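Local coordinates for protein glycosyl hydrolase, BNR repeat (Ralstonia eutropha, PDB 3B7F) that is probably a glycosyl hydrolase of unestablished substrate, built as a seven-bladed beta-propeller with BNR repeats, at residues G123-E127 / D185-P189; V153-H159 / A207-W211; G311-V315 / R327-L332; P353-F358 / A369-W375. All blocks are in the same frame, centred on the assembly; numbering follows the deposited sequence.

How the contacts relate
The four contacts lie in strands and connecting loops of a seven-bladed propeller and form two groups. Contacts 1 and 2 have centres 18 Å apart. Both join the blade that begins with strand 116-122 to the next, which begins with strand 178-184, and their segments alternate along the chain. Contacts 3 and 4 have centres 12 Å apart and touch. Each lies within its own blade, and the two blades are neighbours. Gln328 NE2 of contact 3 meets Glu371 O of contact 4 at 2.8 Å. Contacts 2 and 3 are on opposite sides of the chain's centre, about 41 Å apart between centres. Contacts 2 and 4 both use an Asp box. No catalytic site is identified among these residues.

Contact 1 of 4, residues G123-E127 / D185-P189; sequences GHASE and DPRDP
His124 lays its imidazole against Pro189 of the 185-189 loop. Its CG is anti to the backbone N (chi1 -165°), which swings the ring across to the proline. Pro189 CD sits over the centre of one ring face, 3.7 Å from the His124 centroid, in a CH-pi contact. Nearer the backbone, His124 CB meets Pro189 CB at 3.7 Å. At the ring edge, His124 NE2 donates to Pro186 O at 2.7 Å. This bond is bent, 137° at the hydrogen, and the donor stands above the carbonyl plane. Next to it, His124 CD2 comes within 3.2 Å of Asp185 O. Ser126 turns back to the other ring nitrogen. Its backbone N donates to His124 ND1, and Ser126 OG is hydrogen-bonded to the same ND1 at 2.9 Å. Glu127 closes a type I turn through its N and His124 O. Its extended side chain crosses Pro189 at about a right angle, with OE2 3.8 Å from Pro189 CB.

The two loops follow the first strands of adjacent propeller blades. In the second loop Arg187 grips Asp185 side-on, with NE on OD1 and NH2 on OD2. Asp185 OD1 also forms an Asx turn with Arg187 N, and OD2 bonds His191. The imidazole is therefore held at both nitrogens and on one face. NE2, facing a carbonyl oxygen, probably carries a hydrogen, and the ring's rotation is fixed.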
loop_
_atom_site.group_PDB
_atom_site.type_symbol
_atom_site.label_atom_id
_atom_site.label_comp_id
_atom_site.label_asym_id
_atom_site.label_seq_id
_atom_site.Cartn_x
_atom_site.Cartn_y
_atom_site.Cartn_z
ATOM N N GLY A 123 0.878 3.071 14.067
ATOM C CA GLY A 123 1.083 4.436 14.488
ATOM C C GLY A 123 2.509 4.849 14.759
ATOM O O GLY A 123 3.457 4.111 14.501
ATOM N N HIS A 124 2.609 6.051 15.315
ATOM C CA HIS A 124 3.847 6.713 15.660
ATOM C C HIS A 124 4.592 5.966 16.773
ATOM O O HIS A 124 3.973 5.281 17.585
ATOM C CB HIS A 124 3.510 8.152 16.102
ATOM C CG HIS A 124 4.690 9.064 16.156
ATOM N ND1 HIS A 124 5.366 9.336 17.320
ATOM C CD2 HIS A 124 5.317 9.767 15.184
ATOM C CE1 HIS A 124 6.376 10.149 17.062
ATOM N NE2 HIS A 124 6.362 10.438 15.776
ATOM N N ALA A 125 5.924 6.105 16.777
ATOM C CA ALA A 125 6.846 5.468 17.728
ATOM C C ALA A 125 6.502 5.752 19.191
ATOM O O ALA A 125 6.630 4.878 20.062
ATOM C CB ALA A 125 8.312 5.920 17.417
ATOM N N SER A 126 6.039 6.977 19.441
ATOM C CA SER A 126 5.671 7.449 20.760
ATOM C C SER A 126 4.303 6.972 21.217
ATOM O O SER A 126 3.920 7.273 22.346
ATOM C CB SER A 126 5.648 8.974 20.777
ATOM O OG SER A 126 4.497 9.447 20.095
ATOM N N GLU A 127 3.542 6.268 20.370
ATOM C CA GLU A 127 2.212 5.788 20.770
ATOM C C GLU A 127 2.086 4.291 20.520
ATOM O O GLU A 127 1.236 3.874 19.736
ATOM C CB GLU A 127 1.134 6.589 20.033
ATOM C CG GLU A 127 1.193 8.089 20.325
ATOM C CD GLU A 127 0.083 8.871 19.666
ATOM O OE1 GLU A 127 -0.661 8.308 18.833
ATOM O OE2 GLU A 127 -0.046 10.061 19.997
ATOM N N ASP A 185 2.932 10.691 10.061
ATOM C CA ASP A 185 4.223 11.390 9.943
ATOM C C ASP A 185 5.205 10.952 11.054
ATOM O O ASP A 185 4.827 10.991 12.222
ATOM C CB ASP A 185 3.985 12.910 9.988
ATOM C CG ASP A 185 5.145 13.729 9.456
ATOM O OD1 ASP A 185 6.299 13.492 9.822
ATOM O OD2 ASP A 185 4.876 14.665 8.684
ATOM N N PRO A 186 6.446 10.508 10.693
ATOM C CA PRO A 186 7.409 10.110 11.733
ATOM C C PRO A 186 7.799 11.229 12.702
ATOM O O PRO A 186 8.216 10.943 13.819
ATOM C CB PRO A 186 8.648 9.669 10.931
ATOM C CG PRO A 186 8.481 10.266 9.582
ATOM C CD PRO A 186 7.020 10.319 9.338
ATOM N N ARG A 187 7.683 12.476 12.261
ATOM C CA ARG A 187 7.984 13.632 13.073
ATOM C C ARG A 187 6.834 14.096 13.956
ATOM O O ARG A 187 7.085 14.863 14.872
ATOM C CB ARG A 187 8.331 14.805 12.172
ATOM C CG ARG A 187 9.535 14.606 11.291
ATOM C CD ARG A 187 9.581 15.676 10.261
ATOM N NE ARG A 187 8.468 15.585 9.319
ATOM C CZ ARG A 187 8.303 16.373 8.263
ATOM N NH1 ARG A 187 9.200 17.306 7.951
ATOM N NH2 ARG A 187 7.245 16.200 7.492
ATOM N N ASP A 188 5.597 13.659 13.697
ATOM C CA ASP A 188 4.446 14.162 14.435
ATOM C C ASP A 188 3.230 13.249 14.289
ATOM O O ASP A 188 2.666 13.196 13.200
ATOM C CB ASP A 188 4.109 15.564 13.884
ATOM C CG ASP A 188 2.918 16.224 14.578
ATOM O OD1 ASP A 188 2.387 15.660 15.559
ATOM O OD2 ASP A 188 2.521 17.330 14.131
ATOM N N PRO A 189 2.767 12.589 15.381
ATOM C CA PRO A 189 1.584 11.703 15.278
ATOM C C PRO A 189 0.271 12.374 14.836
ATOM O O PRO A 189 -0.663 11.673 14.408
ATOM C CB PRO A 189 1.405 11.173 16.709
ATOM C CG PRO A 189 2.145 12.073 17.576
ATOM C CD PRO A 189 3.285 12.615 16.762
#

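Contact 2 of 4, residues V153-H159 / A207-W211; sequences VAGFNDH and AGTDW. With EDO (1,2-ethanediol), chain G.
Trp211 points its indole at the short helix 154-157. Its CG lies beside the backbone N, anti to the carbonyl carbon (chi1 -62°), which turns the ring that way. Trp211 CB is 4.5 Å from His159 CD2. Further out, Trp211 CD1 meets Gly155 O at 3.4 Å, near the indole plane. Trp211 NE1 lies 3.4 Å from Phe156 CB and makes a weak bond to Gly208 O. Trp211 CE2 is 4.1 Å from Phe156 CB. Over one face stands Phe156 CD1, 4.2 Å above the Trp211 plane and offset toward the rim. The planes are at 87°, a T-shaped pair. The indole also packs on Leu192, Ile194 and Trp165.

Segment 207-211 belongs to an Asp box, the signature of BNR repeats, running from Ser204 to Trp211. It joins the third and fourth strands of its blade. The helix follows the preceding blade.

With no side chain on Gly155 the backbones come close: Gly155 CA is 3.1 Å from Gly208 O in a CA-H...O contact. His159 NE2 donates to Asp210 OD1 at 2.8 Å. This bond is bent (137° at the hydrogen) and meets OD1 nearly along its C-O bond. An ethanediol donates through O1 to Asp210 O at 3.0 Å.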
loop_
_atom_site.group_PDB
_atom_site.type_symbol
_atom_site.label_atom_id
_atom_site.label_comp_id
_atom_site.label_asym_id
_atom_site.label_seq_id
_atom_site.Cartn_x
_atom_site.Cartn_y
_atom_site.Cartn_z
ATOM N N VAL A 153 -12.615 6.996 13.363
ATOM C CA VAL A 153 -11.977 8.305 13.535
ATOM C C VAL A 153 -13.092 9.221 13.041
ATOM O O VAL A 153 -13.216 9.463 11.836
ATOM C CB VAL A 153 -10.659 8.493 12.765
ATOM C CG1 VAL A 153 -10.159 9.954 12.871
ATOM C CG2 VAL A 153 -9.614 7.515 13.277
ATOM N N ALA A 154 -13.926 9.659 13.992
ATOM C CA ALA A 154 -15.106 10.507 13.766
ATOM C C ALA A 154 -14.844 11.761 12.935
ATOM O O ALA A 154 -15.679 12.155 12.120
ATOM C CB ALA A 154 -15.721 10.882 15.114
ATOM N N GLY A 155 -13.675 12.370 13.106
ATOM C CA GLY A 155 -13.315 13.554 12.317
ATOM C C GLY A 155 -13.251 13.335 10.811
ATOM O O GLY A 155 -13.346 14.301 10.058
ATOM N N PHE A 156 -13.063 12.085 10.370
ATOM C CA PHE A 156 -13.180 11.756 8.956
ATOM C C PHE A 156 -14.578 11.191 8.655
ATOM O O PHE A 156 -15.266 11.701 7.780
ATOM C CB PHE A 156 -12.138 10.752 8.418
ATOM C CG PHE A 156 -12.431 10.387 6.986
ATOM C CD1 PHE A 156 -12.053 11.240 5.946
ATOM C CD2 PHE A 156 -13.227 9.277 6.688
ATOM C CE1 PHE A 156 -12.414 10.964 4.645
ATOM C CE2 PHE A 156 -13.612 8.998 5.402
ATOM C CZ PHE A 156 -13.210 9.839 4.372
ATOM N N ASN A 157 -14.952 10.110 9.344
ATOM C CA ASN A 157 -16.213 9.382 9.071
ATOM C C ASN A 157 -17.497 10.195 9.127
ATOM O O ASN A 157 -18.451 9.856 8.425
ATOM C CB ASN A 157 -16.371 8.160 10.004
ATOM C CG ASN A 157 -15.451 6.992 9.634
ATOM O OD1 ASN A 157 -14.498 7.149 8.874
ATOM N ND2 ASN A 157 -15.736 5.812 10.191
ATOM N N ASP A 158 -17.515 11.222 9.979
ATOM C CA ASP A 158 -18.640 12.140 10.135
ATOM C C ASP A 158 -18.253 13.565 9.730
ATOM O O ASP A 158 -18.854 14.505 10.196
ATOM C CB ASP A 158 -19.149 12.127 11.591
ATOM C CG ASP A 158 -19.756 10.788 12.007
ATOM O OD1 ASP A 158 -20.403 10.101 11.190
ATOM O OD2 ASP A 158 -19.617 10.448 13.191
ATOM N N HIS A 159 -17.253 13.731 8.871
ATOM C CA HIS A 159 -16.901 15.060 8.358
ATOM C C HIS A 159 -18.061 15.504 7.464
ATOM O O HIS A 159 -18.606 14.654 6.737
ATOM C CB HIS A 159 -15.613 15.009 7.523
ATOM C CG HIS A 159 -14.998 16.349 7.268
ATOM N ND1 HIS A 159 -15.514 17.249 6.358
ATOM C CD2 HIS A 159 -13.901 16.937 7.797
ATOM C CE1 HIS A 159 -14.771 18.341 6.343
ATOM N NE2 HIS A 159 -13.780 18.176 7.206
ATOM N N ALA A 207 -4.443 15.015 14.166
ATOM C CA ALA A 207 -4.725 13.597 14.388
ATOM C C ALA A 207 -6.106 13.171 13.912
ATOM O O ALA A 207 -6.761 12.370 14.553
ATOM C CB ALA A 207 -4.510 13.240 15.883
ATOM N N GLY A 208 -6.566 13.747 12.805
ATOM C CA GLY A 208 -7.836 13.356 12.221
ATOM C C GLY A 208 -9.127 14.003 12.665
ATOM O O GLY A 208 -10.175 13.608 12.160
ATOM N N THR A 209 -9.092 14.983 13.576
ATOM C CA THR A 209 -10.332 15.675 13.958
ATOM C C THR A 209 -10.829 16.528 12.761
ATOM O O THR A 209 -12.037 16.672 12.590
ATOM C CB THR A 209 -10.239 16.437 15.329
ATOM O OG1 THR A 209 -9.018 17.159 15.404
ATOM C CG2 THR A 209 -10.280 15.459 16.498
ATOM N N ASP A 210 -9.913 17.065 11.945
ATOM C CA ASP A 210 -10.271 17.729 10.672
ATOM C C ASP A 210 -9.355 17.251 9.503
ATOM O O ASP A 210 -8.178 16.922 9.704
ATOM C CB ASP A 210 -10.229 19.262 10.764
ATOM C CG ASP A 210 -10.948 19.962 9.566
ATOM O OD1 ASP A 210 -11.847 19.335 8.945
ATOM O OD2 ASP A 210 -10.625 21.143 9.252
ATOM N N TRP A 211 -9.936 17.231 8.303
ATOM C CA TRP A 211 -9.285 16.859 7.047
ATOM C C TRP A 211 -9.537 17.886 5.944
ATOM O O TRP A 211 -10.603 18.551 5.917
ATOM C CB TRP A 211 -9.818 15.511 6.559
ATOM C CG TRP A 211 -9.539 14.428 7.508
ATOM C CD1 TRP A 211 -10.301 14.053 8.557
ATOM C CD2 TRP A 211 -8.382 13.604 7.526
ATOM N NE1 TRP A 211 -9.702 13.039 9.228
ATOM C CE2 TRP A 211 -8.515 12.739 8.619
ATOM C CE3 TRP A 211 -7.244 13.507 6.717
ATOM C CZ2 TRP A 211 -7.558 11.776 8.933
ATOM C CZ3 TRP A 211 -6.299 12.562 7.028
ATOM C CH2 TRP A 211 -6.463 11.703 8.130
HETATM C C1 EDO G . -6.646 19.752 8.807
HETATM O O1 EDO G . -6.244 19.174 10.079
HETATM C C2 EDO G . -5.499 19.901 7.782
HETATM O O2 EDO G . -4.492 20.841 8.215
#

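Contact 3 of 4, residues G311-V315 / R327-L332; sequences GKPAV and RQDRGL
Val315 and Gln328 form an antiparallel hydrogen-bonded pair, with Gln328 N to Val315 O at 2.8 Å and Val315 N to Gln328 O at 3.1 Å. The pair joins the start of strand 315-318 to the end of strand 326-328, the last two strands of one propeller blade. Their side chains share a face of the sheet, and Val315 CG1 touches Gln328 OE1 at 3.5 Å. Gln328 NE2 turns to the next blade, to Glu371 O and Glu373 OE2.

Arg327 runs back along the other segment. It is extended from CG to NE, with CG anti to the backbone N (chi1 -174°). This brings its guanidinium over Ala314, whose CB lies 3.4 Å above the plane of that group, over its centre. Arg327 NH2 donates to Lys312 O at 3.0 Å, from above the carbonyl plane. A water accepts from Arg327 NH1 and donates to the same Lys312 O. Arg327 NE makes a salt bridge to Asp329 OD2 at 2.8 Å. Tyr316 OH bonds NH1 as well.

Beyond the strand, Asp329 to Leu332 make a type II turn, with Gly331 at its third position. The turn brings Leu332 CD1 to Pro313 O at 3.5 Å.

The guanidinium thus has a methyl group against one face and polar partners on all three nitrogens. The carboxylate of Asp329 probably balances its charge.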
loop_
_atom_site.group_PDB
_atom_site.type_symbol
_atom_site.label_atom_id
_atom_site.label_comp_id
_atom_site.label_asym_id
_atom_site.label_seq_id
_atom_site.Cartn_x
_atom_site.Cartn_y
_atom_site.Cartn_z
ATOM N N GLY A 311 2.075 -7.320 -22.083
ATOM C CA GLY A 311 2.683 -8.631 -22.215
ATOM C C GLY A 311 4.137 -8.726 -21.854
ATOM O O GLY A 311 4.676 -9.805 -21.893
ATOM N N LYS A 312 4.771 -7.604 -21.521
ATOM C CA LYS A 312 6.215 -7.543 -21.248
ATOM C C LYS A 312 6.446 -6.942 -19.890
ATOM O O LYS A 312 6.747 -5.751 -19.796
ATOM C CB LYS A 312 6.904 -6.741 -22.349
ATOM C CG LYS A 312 6.771 -7.433 -23.708
ATOM C CD LYS A 312 7.538 -6.747 -24.795
ATOM C CE LYS A 312 7.400 -7.526 -26.114
ATOM N NZ LYS A 312 8.019 -6.806 -27.292
ATOM N N PRO A 313 6.358 -7.775 -18.823
ATOM C CA PRO A 313 6.411 -7.216 -17.460
ATOM C C PRO A 313 7.737 -6.588 -17.073
ATOM O O PRO A 313 8.801 -7.059 -17.481
ATOM C CB PRO A 313 6.120 -8.427 -16.578
ATOM C CG PRO A 313 6.525 -9.609 -17.385
ATOM C CD PRO A 313 6.231 -9.250 -18.796
ATOM N N ALA A 314 7.654 -5.516 -16.302
ATOM C CA ALA A 314 8.828 -4.827 -15.838
ATOM C C ALA A 314 8.470 -3.915 -14.687
ATOM O O ALA A 314 7.368 -3.381 -14.608
ATOM C CB ALA A 314 9.507 -4.001 -17.005
ATOM N N VAL A 315 9.438 -3.755 -13.802
ATOM C CA VAL A 315 9.418 -2.769 -12.751
ATOM C C VAL A 315 10.205 -1.607 -13.361
ATOM O O VAL A 315 11.100 -1.830 -14.196
ATOM C CB VAL A 315 10.134 -3.305 -11.462
ATOM C CG1 VAL A 315 10.547 -2.189 -10.519
ATOM C CG2 VAL A 315 9.296 -4.351 -10.767
ATOM N N ARG A 327 14.217 0.722 -16.966
ATOM C CA ARG A 327 13.456 -0.513 -17.006
ATOM C C ARG A 327 14.245 -1.578 -16.288
ATOM O O ARG A 327 15.445 -1.707 -16.526
ATOM C CB ARG A 327 13.247 -0.956 -18.463
ATOM C CG ARG A 327 12.333 -2.180 -18.649
ATOM C CD ARG A 327 12.242 -2.449 -20.138
ATOM N NE ARG A 327 11.391 -3.586 -20.441
ATOM C CZ ARG A 327 10.060 -3.572 -20.418
ATOM N NH1 ARG A 327 9.360 -2.473 -20.148
ATOM N NH2 ARG A 327 9.428 -4.674 -20.702
ATOM N N GLN A 328 13.562 -2.336 -15.441
ATOM C CA GLN A 328 14.138 -3.424 -14.730
ATOM C C GLN A 328 13.318 -4.677 -14.993
ATOM O O GLN A 328 12.265 -4.853 -14.421
ATOM C CB GLN A 328 14.138 -3.127 -13.255
ATOM C CG GLN A 328 15.010 -1.976 -12.849
ATOM C CD GLN A 328 15.082 -1.824 -11.328
ATOM O OE1 GLN A 328 14.071 -1.960 -10.630
ATOM N NE2 GLN A 328 16.297 -1.579 -10.805
ATOM N N ASP A 329 13.839 -5.550 -15.850
ATOM C CA ASP A 329 13.178 -6.797 -16.257
ATOM C C ASP A 329 14.088 -8.026 -16.349
ATOM O O ASP A 329 13.643 -9.023 -16.914
ATOM C CB ASP A 329 12.458 -6.603 -17.613
ATOM C CG ASP A 329 13.407 -6.256 -18.743
ATOM O OD1 ASP A 329 14.625 -6.343 -18.564
ATOM O OD2 ASP A 329 12.940 -5.842 -19.816
ATOM N N ARG A 330 15.315 -8.000 -15.808
ATOM C CA ARG A 330 16.185 -9.188 -15.884
ATOM C C ARG A 330 15.664 -10.272 -14.959
ATOM O O ARG A 330 15.455 -10.007 -13.762
ATOM C CB ARG A 330 17.604 -8.906 -15.480
ATOM C CG ARG A 330 18.315 -7.983 -16.356
ATOM C CD ARG A 330 19.745 -7.864 -15.892
ATOM N NE ARG A 330 20.358 -6.710 -16.523
ATOM C CZ ARG A 330 21.031 -6.698 -17.670
ATOM N NH1 ARG A 330 21.261 -7.799 -18.381
ATOM N NH2 ARG A 330 21.509 -5.532 -18.085
ATOM N N GLY A 331 15.477 -11.465 -15.523
ATOM C CA GLY A 331 14.894 -12.586 -14.827
ATOM C C GLY A 331 13.386 -12.757 -15.048
ATOM O O GLY A 331 12.860 -13.830 -14.784
ATOM N N LEU A 332 12.696 -11.718 -15.531
ATOM C CA LEU A 332 11.269 -11.782 -15.745
ATOM C C LEU A 332 10.945 -12.365 -17.117
ATOM O O LEU A 332 11.786 -12.284 -18.052
ATOM C CB LEU A 332 10.643 -10.400 -15.624
ATOM C CG LEU A 332 10.799 -9.650 -14.313
ATOM C CD1 LEU A 332 10.111 -8.271 -14.482
ATOM C CD2 LEU A 332 10.220 -10.472 -13.091
HETATM O O HOH W 1 6.524 -2.853 -21.197
#

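Contact 4 of 4, residues P353-F358 / A369-W375; sequences PVGVYF and ADEGEHW. With EDO (1,2-ethanediol), chain V; EDO (1,2-ethanediol), chain L.
Trp375 receives the edge of Phe358 on one face of its indole. Phe358 CE2 stands 3.7 Å above the Trp375 plane, offset toward the rim, and Phe358 CD2 meets Trp375 CZ3 at 3.6 Å. The planes are inclined at 61°, an edge-to-face pair. Phe358 CG sits between its backbone N and carbonyl carbon (chi1 68°), which brings the ring edge to the indole. At the indole edge, near its plane, is Tyr357 N. Val356 O comes in obliquely, 3.2 Å from Trp375 CZ3. Phe358 itself stacks on Trp366.

Trp375 closes a second Asp box, Ser368 to Trp375. It links strands 365-368 and 376-379, the third and fourth of their blade. Segment 353-358 leads into the second strand.

Val356 packs on the indole too, with CG1 3.7 Å from Trp375 CH2. A type I' turn runs from Asp370 to Glu373. In it Glu371 N donates to Val354 O at 2.7 Å, nearly in line with the C=O bond. The Glu371 side chain lies alongside Pro353, a cis proline.

Two ethanediols, probably from the crystallisation liquor, donate through O1, one to Asp370 O and the other to Glu373 OE1.

Within the box, His374 holds both oxygens of Asp370: its backbone N bonds OD1. His374 ND1 donates to the syn lone pair of Asp370 OD2 at 2.7 Å, close to the imidazole plane.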
loop_
_atom_site.group_PDB
_atom_site.type_symbol
_atom_site.label_atom_id
_atom_site.label_comp_id
_atom_site.label_asym_id
_atom_site.label_seq_id
_atom_site.Cartn_x
_atom_site.Cartn_y
_atom_site.Cartn_z
ATOM N N PRO A 353 22.460 -4.015 -0.362
ATOM C CA PRO A 353 21.537 -3.188 -1.114
ATOM C C PRO A 353 20.092 -3.535 -0.804
ATOM O O PRO A 353 19.800 -4.620 -0.345
ATOM C CB PRO A 353 21.836 -3.525 -2.569
ATOM C CG PRO A 353 22.641 -4.661 -2.579
ATOM C CD PRO A 353 23.105 -5.010 -1.218
ATOM N N VAL A 354 19.204 -2.594 -1.047
ATOM C CA VAL A 354 17.801 -2.778 -0.822
ATOM C C VAL A 354 17.245 -3.809 -1.805
ATOM O O VAL A 354 17.564 -3.792 -2.991
ATOM C CB VAL A 354 17.038 -1.432 -0.927
ATOM C CG1 VAL A 354 15.549 -1.677 -1.112
ATOM C CG2 VAL A 354 17.316 -0.623 0.296
ATOM N N GLY A 355 16.479 -4.738 -1.257
ATOM C CA GLY A 355 15.793 -5.760 -1.982
ATOM C C GLY A 355 14.380 -5.286 -2.239
ATOM O O GLY A 355 13.834 -4.498 -1.453
ATOM N N VAL A 356 13.824 -5.723 -3.370
ATOM C CA VAL A 356 12.497 -5.322 -3.844
ATOM C C VAL A 356 11.718 -6.599 -4.223
ATOM O O VAL A 356 12.272 -7.590 -4.716
ATOM C CB VAL A 356 12.597 -4.333 -5.029
ATOM C CG1 VAL A 356 11.209 -3.771 -5.386
ATOM C CG2 VAL A 356 13.564 -3.194 -4.714
ATOM N N TYR A 357 10.429 -6.584 -3.966
ATOM C CA TYR A 357 9.623 -7.786 -4.129
ATOM C C TYR A 357 8.288 -7.441 -4.677
ATOM O O TYR A 357 7.769 -6.380 -4.391
ATOM C CB TYR A 357 9.395 -8.417 -2.734
ATOM C CG TYR A 357 10.662 -8.599 -1.925
ATOM C CD1 TYR A 357 11.420 -9.765 -2.037
ATOM C CD2 TYR A 357 11.146 -7.580 -1.086
ATOM C CE1 TYR A 357 12.627 -9.922 -1.328
ATOM C CE2 TYR A 357 12.336 -7.737 -0.398
ATOM C CZ TYR A 357 13.064 -8.923 -0.504
ATOM O OH TYR A 357 14.255 -9.101 0.195
ATOM N N PHE A 358 7.700 -8.335 -5.461
ATOM C CA PHE A 358 6.312 -8.127 -5.872
ATOM C C PHE A 358 5.540 -9.431 -6.034
ATOM O O PHE A 358 6.130 -10.475 -6.303
ATOM C CB PHE A 358 6.180 -7.209 -7.105
ATOM C CG PHE A 358 6.705 -7.794 -8.417
ATOM C CD1 PHE A 358 5.902 -8.592 -9.220
ATOM C CD2 PHE A 358 7.972 -7.466 -8.872
ATOM C CE1 PHE A 358 6.359 -9.097 -10.428
ATOM C CE2 PHE A 358 8.457 -8.005 -10.079
ATOM C CZ PHE A 358 7.636 -8.801 -10.855
ATOM N N ALA A 369 17.400 -8.922 -4.789
ATOM C CA ALA A 369 18.283 -8.555 -3.681
ATOM C C ALA A 369 19.284 -7.480 -4.116
ATOM O O ALA A 369 20.243 -7.227 -3.382
ATOM C CB ALA A 369 19.035 -9.796 -3.150
ATOM N N ASP A 370 19.074 -6.849 -5.288
ATOM C CA ASP A 370 19.966 -5.802 -5.811
ATOM C C ASP A 370 19.223 -4.583 -6.399
ATOM O O ASP A 370 19.511 -4.134 -7.500
ATOM C CB ASP A 370 20.993 -6.396 -6.813
ATOM C CG ASP A 370 20.347 -6.994 -8.075
ATOM O OD1 ASP A 370 19.123 -7.208 -8.118
ATOM O OD2 ASP A 370 21.089 -7.264 -9.039
ATOM N N GLU A 371 18.280 -4.050 -5.630
ATOM C CA GLU A 371 17.546 -2.853 -5.974
ATOM C C GLU A 371 16.740 -2.939 -7.290
ATOM O O GLU A 371 16.567 -1.943 -7.997
ATOM C CB GLU A 371 18.521 -1.661 -5.937
ATOM C CG GLU A 371 19.247 -1.519 -4.581
ATOM C CD GLU A 371 20.163 -0.306 -4.456
ATOM O OE1 GLU A 371 20.609 0.203 -5.519
ATOM O OE2 GLU A 371 20.463 0.083 -3.275
ATOM N N GLY A 372 16.248 -4.144 -7.582
ATOM C CA GLY A 372 15.457 -4.428 -8.764
ATOM C C GLY A 372 16.185 -4.761 -10.058
ATOM O O GLY A 372 15.540 -4.995 -11.063
ATOM N N GLU A 373 17.513 -4.800 -10.041
ATOM C CA GLU A 373 18.277 -5.123 -11.241
ATOM C C GLU A 373 18.076 -6.568 -11.731
ATOM O O GLU A 373 18.043 -6.792 -12.920
ATOM C CB GLU A 373 19.761 -4.814 -11.023
ATOM C CG GLU A 373 20.043 -3.319 -10.853
ATOM C CD GLU A 373 19.741 -2.508 -12.120
ATOM O OE1 GLU A 373 20.235 -2.917 -13.203
ATOM O OE2 GLU A 373 19.038 -1.462 -12.018
ATOM N N HIS A 374 17.982 -7.530 -10.817
ATOM C CA HIS A 374 17.712 -8.935 -11.170
ATOM C C HIS A 374 16.552 -9.431 -10.339
ATOM O O HIS A 374 16.387 -9.018 -9.193
ATOM C CB HIS A 374 18.941 -9.809 -10.969
ATOM C CG HIS A 374 20.103 -9.408 -11.821
ATOM N ND1 HIS A 374 20.962 -8.387 -11.472
ATOM C CD2 HIS A 374 20.560 -9.901 -12.994
ATOM C CE1 HIS A 374 21.883 -8.251 -12.409
ATOM N NE2 HIS A 374 21.665 -9.161 -13.343
ATOM N N TRP A 375 15.736 -10.295 -10.949
ATOM C CA TRP A 375 14.542 -10.859 -10.351
ATOM C C TRP A 375 14.641 -12.375 -10.390
ATOM O O TRP A 375 15.207 -12.931 -11.313
ATOM C CB TRP A 375 13.273 -10.377 -11.100
ATOM C CG TRP A 375 13.101 -8.908 -10.994
ATOM C CD1 TRP A 375 13.505 -7.962 -11.889
ATOM C CD2 TRP A 375 12.502 -8.201 -9.899
ATOM N NE1 TRP A 375 13.173 -6.706 -11.426
ATOM C CE2 TRP A 375 12.555 -6.828 -10.206
ATOM C CE3 TRP A 375 11.930 -8.600 -8.692
ATOM C CZ2 TRP A 375 12.083 -5.846 -9.332
ATOM C CZ3 TRP A 375 11.446 -7.624 -7.829
ATOM C CH2 TRP A 375 11.539 -6.264 -8.152
HETATM C C1 EDO V . 22.731 -2.004 -7.319
HETATM O O1 EDO V . 22.213 -2.821 -8.368
HETATM C C2 EDO V . 22.593 -2.741 -5.991
HETATM O O2 EDO V . 23.352 -3.959 -5.987
HETATM C C1 EDO L . 23.488 -4.501 -14.019
HETATM O O1 EDO L . 22.258 -4.824 -13.389
HETATM C C2 EDO L . 23.687 -5.486 -15.158
HETATM O O2 EDO L . 24.627 -4.960 -16.099
#